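Local structure of putative adenosine kinase (Schistosoma mansoni, 3VAS) at residues A[90-93]-A[99-102]; A[126-131]-A[169-174]. The protein probably phosphorylates adenosine to AMP at the expense of ATP, as an adenosine kinase of the ribokinase (pfkB) family. One frame throughout, in Å; residues are numbered along the deposited sequence.

Contact 1. Residues A[90-93]-A[99-102]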
# COMPACT_ATOMS: atom_id res chain seq x y z
N MET A 90 2.84 -0.89 10.22
CA MET A 90 4.25 -1.24 10.36
C MET A 90 5.10 -0.00 10.68
O MET A 90 6.07 -0.10 11.44
CB MET A 90 4.80 -1.97 9.14
CG MET A 90 6.23 -2.48 9.35
SD MET A 90 6.83 -3.54 8.02
CE MET A 90 8.36 -4.16 8.72
N ILE A 91 4.73 1.15 10.12
CA ILE A 91 5.39 2.40 10.51
C ILE A 91 5.25 2.57 12.03
O ILE A 91 6.21 2.91 12.72
CB ILE A 91 4.76 3.63 9.82
CG1 ILE A 91 5.00 3.58 8.32
CG2 ILE A 91 5.33 4.92 10.41
CD1 ILE A 91 4.36 4.74 7.57
N GLN A 92 4.04 2.31 12.53
CA GLN A 92 3.75 2.38 13.95
C GLN A 92 4.58 1.37 14.75
O GLN A 92 5.12 1.69 15.81
CB GLN A 92 2.25 2.15 14.18
CG GLN A 92 1.85 2.03 15.65
CD GLN A 92 2.03 3.32 16.42
OE1 GLN A 92 1.52 4.37 16.02
NE2 GLN A 92 2.76 3.26 17.53
N TRP A 93 4.68 0.15 14.23
CA TRP A 93 5.43 -0.93 14.86
C TRP A 93 6.93 -0.61 14.91
O TRP A 93 7.60 -0.80 15.93
CB TRP A 93 5.17 -2.21 14.08
CG TRP A 93 5.79 -3.48 14.60
CD1 TRP A 93 5.33 -4.27 15.61
CD2 TRP A 93 6.95 -4.13 14.07
NE1 TRP A 93 6.15 -5.37 15.76
CE2 TRP A 93 7.15 -5.30 14.83
CE3 TRP A 93 7.85 -3.83 13.04
CZ2 TRP A 93 8.21 -6.18 14.58
CZ3 TRP A 93 8.90 -4.70 12.80
CH2 TRP A 93 9.07 -5.86 13.57
N PHE A 99 0.60 5.48 19.38
CA PHE A 99 -0.34 6.46 18.83
C PHE A 99 0.27 7.47 17.87
O PHE A 99 -0.37 8.46 17.51
CB PHE A 99 -1.11 7.18 19.94
CG PHE A 99 -1.55 6.28 21.06
CD1 PHE A 99 -1.27 6.60 22.38
CD2 PHE A 99 -2.24 5.11 20.79
CE1 PHE A 99 -1.67 5.77 23.42
CE2 PHE A 99 -2.65 4.28 21.82
CZ PHE A 99 -2.36 4.61 23.14
N VAL A 100 1.50 7.22 17.43
CA VAL A 100 2.11 8.10 16.43
C VAL A 100 1.35 8.02 15.09
O VAL A 100 1.32 8.99 14.33
CB VAL A 100 3.63 7.83 16.25
CG1 VAL A 100 3.88 6.41 15.80
CG2 VAL A 100 4.25 8.82 15.28
N CYS A 101 0.72 6.87 14.83
CA CYS A 101 0.02 6.68 13.56
C CYS A 101 -1.50 6.62 13.71
O CYS A 101 -2.03 6.14 14.71
CB CYS A 101 0.52 5.44 12.83
SG CYS A 101 2.25 5.50 12.30
N SER A 102 -2.19 7.12 12.68
CA SER A 102 -3.65 7.13 12.62
C SER A 102 -4.11 6.44 11.34
O SER A 102 -3.47 6.59 10.30
CB SER A 102 -4.19 8.56 12.63
OG SER A 102 -3.95 9.21 13.86
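Q92, on the last turns of helix 83-95, reaches across to the backbone that starts strand 101-107 and accepts a hydrogen bond there. The donor is the amide of C101: its N lies 2.9 Å from Q92 OE1 and meets the side-chain C=O almost head-on, with some bend at the hydrogen. Glutamine suits the place because its amide carries an acceptor and a donor side by side. OE1 takes the C101 amide, and NE2 gives a hydrogen bond to the carbonyl of K97 in the turn between helix and strand; together the two bonds fix the rotation of the amide group and tie the turn to the helix that precedes it. The side chain gets there by leaving the helix with CG opposite the backbone N (chi1 173°) and then bending at chi2 (67°), which swings the amide round toward the strand.

V100 runs past this amide in the opposite direction, and its CG1 comes within 3.1 Å of Q92 OE1, a snug fit. Beside the polar link, toward I91, the contact turns apolar. C101 directs its small side chain at the helix, where SG meets I91 CG2 at 3.7 Å and Q92 CB at 3.8 Å. Its chi1 of -64° sets SG beside its own backbone N, facing the backbone where I91 joins Q92. A cysteine is compact enough for the short gap, 5.7 Å between the CA atoms of Q92 and C101, and apolar enough for the buried setting; the branched I91 offers its CG2 methyl to the sulfur.

I91 also packs on A324 and I327 of helix 318-330, W93 NE1 gives a hydrogen bond to G359 O while its indole makes a cation-pi contact with R361, and on the strand side V100 and C101 pair through their backbones with V27 of strand 27-40 and V126 of strand 126-131, respectively.

Contact 2. Residues A[126-131]-A[169-174]; sequences VTEFQI and QPHVWS
This is a small, partly buried contact between a strand and a helix near the surface: E128, in the middle of the broken strand 126-131, meets H171 and V172 in the first turn of helix 170-178. E128 bridges two surroundings, with an aliphatic stem against a buried valine and a charged end beside an exposed imidazole. Its CB lies 3.9 Å from V172 CG2. V172 suits this inner position, since it also packs on V104 of strand 101-107.

A bend at chi2 (-69°) turns the carboxylate of E128 from the valine to the edge of the H171 ring. OE1 lies near the ring plane, 3.5 Å from CD2 and 3.6 Å from NE2 of H171, and the carboxylate is turned 76° from the ring. No hydrogen bond joins them, so the attraction is electrostatic at most; a positive charge on the histidine, if present, would probably favour it. Histidine suits the exposed place, its polar ring being at home beside both water and a carboxylate. The carbonyl oxygen of E128 accepts a hydrogen bond from H166 NE2.

Q169 is the N-cap residue of the helix, and its carbonyl oxygen accepts from both V172 N (2.9 Å) and W173 N (2.8 Å). Helix 170-178, leading into strand 181-185, lies against strands 101-107 and 126-131, as helices flank the central sheet of the alpha/beta/alpha ribokinase fold.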
# COMPACT_ATOMS: atom_id res chain seq x y z
N VAL A 126 -3.92 4.27 16.40
CA VAL A 126 -5.20 4.95 16.57
C VAL A 126 -6.05 4.81 15.31
O VAL A 126 -5.59 5.11 14.21
CB VAL A 126 -5.02 6.46 16.91
CG1 VAL A 126 -6.35 7.19 16.79
CG2 VAL A 126 -4.44 6.63 18.30
N THR A 127 -7.28 4.34 15.47
CA THR A 127 -8.17 4.17 14.33
C THR A 127 -9.51 4.86 14.52
O THR A 127 -9.97 5.07 15.65
CB THR A 127 -8.43 2.68 14.02
OG1 THR A 127 -9.06 2.05 15.15
CG2 THR A 127 -7.13 1.96 13.69
N GLU A 128 -10.13 5.24 13.41
CA GLU A 128 -11.52 5.67 13.40
C GLU A 128 -12.21 4.99 12.23
O GLU A 128 -12.32 5.55 11.13
CB GLU A 128 -11.63 7.19 13.28
CG GLU A 128 -11.27 7.95 14.55
CD GLU A 128 -12.29 7.76 15.66
OE1 GLU A 128 -13.43 7.33 15.38
OE2 GLU A 128 -11.95 8.04 16.83
N PHE A 129 -12.67 3.76 12.46
CA PHE A 129 -13.31 2.98 11.41
C PHE A 129 -14.72 3.47 11.14
O PHE A 129 -15.45 3.83 12.06
CB PHE A 129 -13.35 1.50 11.78
CG PHE A 129 -12.03 0.80 11.66
CD1 PHE A 129 -11.52 0.46 10.41
CD2 PHE A 129 -11.29 0.49 12.79
CE1 PHE A 129 -10.31 -0.18 10.30
CE2 PHE A 129 -10.07 -0.15 12.68
CZ PHE A 129 -9.58 -0.49 11.43
N GLN A 130 -15.08 3.49 9.87
CA GLN A 130 -16.48 3.64 9.49
C GLN A 130 -17.05 2.24 9.42
O GLN A 130 -16.40 1.32 8.92
CB GLN A 130 -16.59 4.34 8.14
CG GLN A 130 -18.02 4.52 7.64
CD GLN A 130 -18.06 5.17 6.27
OE1 GLN A 130 -17.05 5.68 5.79
NE2 GLN A 130 -19.23 5.15 5.64
N ILE A 131 -18.25 2.05 9.95
CA ILE A 131 -18.86 0.73 9.90
C ILE A 131 -19.93 0.74 8.82
O ILE A 131 -20.80 1.62 8.80
CB ILE A 131 -19.43 0.29 11.28
CG1 ILE A 131 -18.32 -0.25 12.19
CG2 ILE A 131 -20.45 -0.81 11.10
CD1 ILE A 131 -17.24 0.73 12.59
N GLN A 169 -16.14 14.24 9.58
CA GLN A 169 -16.59 14.36 10.96
C GLN A 169 -15.49 15.05 11.76
O GLN A 169 -14.32 14.73 11.58
CB GLN A 169 -16.86 12.99 11.57
CG GLN A 169 -18.14 12.33 11.12
CD GLN A 169 -18.35 11.00 11.79
OE1 GLN A 169 -19.19 10.86 12.68
NE2 GLN A 169 -17.57 10.00 11.38
N PRO A 170 -15.86 16.01 12.62
CA PRO A 170 -14.88 16.74 13.43
C PRO A 170 -13.86 15.85 14.14
O PRO A 170 -12.68 16.19 14.17
CB PRO A 170 -15.76 17.48 14.44
CG PRO A 170 -17.02 17.74 13.69
CD PRO A 170 -17.23 16.52 12.81
N HIS A 171 -14.30 14.70 14.66
CA HIS A 171 -13.41 13.84 15.44
C HIS A 171 -12.50 12.99 14.56
O HIS A 171 -11.54 12.38 15.06
CB HIS A 171 -14.19 12.97 16.43
CG HIS A 171 -14.97 11.86 15.79
ND1 HIS A 171 -16.25 12.03 15.32
CD2 HIS A 171 -14.65 10.57 15.55
CE1 HIS A 171 -16.69 10.89 14.82
NE2 HIS A 171 -15.74 9.99 14.94
N VAL A 172 -12.79 12.93 13.27
CA VAL A 172 -11.95 12.21 12.33
C VAL A 172 -11.05 13.17 11.55
O VAL A 172 -9.85 12.92 11.37
CB VAL A 172 -12.77 11.36 11.34
CG1 VAL A 172 -11.85 10.70 10.31
CG2 VAL A 172 -13.57 10.30 12.08
N TRP A 173 -11.62 14.28 11.10
CA TRP A 173 -10.84 15.27 10.36
C TRP A 173 -9.71 15.84 11.22
O TRP A 173 -8.69 16.28 10.69
CB TRP A 173 -11.73 16.41 9.83
CG TRP A 173 -10.96 17.35 8.97
CD1 TRP A 173 -10.59 18.63 9.27
CD2 TRP A 173 -10.43 17.08 7.66
NE1 TRP A 173 -9.87 19.17 8.23
CE2 TRP A 173 -9.77 18.24 7.23
CE3 TRP A 173 -10.47 15.97 6.81
CZ2 TRP A 173 -9.14 18.33 5.99
CZ3 TRP A 173 -9.85 16.05 5.58
CH2 TRP A 173 -9.19 17.23 5.18
N SER A 174 -9.89 15.81 12.54
CA SER A 174 -8.85 16.30 13.45
C SER A 174 -7.59 15.42 13.41
O SER A 174 -6.50 15.89 13.71
CB SER A 174 -9.38 16.42 14.88
OG SER A 174 -9.57 15.15 15.47

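Contacts 1 and 2 follow one another along the chain, with centres about 16 Å apart, and meet through the neighbouring parallel strands 101-107 and 126-131. C101 O lies 3.1 Å from V126 N, a probable hydrogen bond that passes directly from the strand end of contact 1 to that of contact 2, and F99 CD2 packs on V126 CG2 at 3.7 Å. Contact 1 is the deeper: its centre lies about 15 Å from the centre of the chain, that of contact 2 about 20 Å. The side chain of I91 is about 14 Å from the bound adenosine, so contact 1 does not touch the nucleoside through I91.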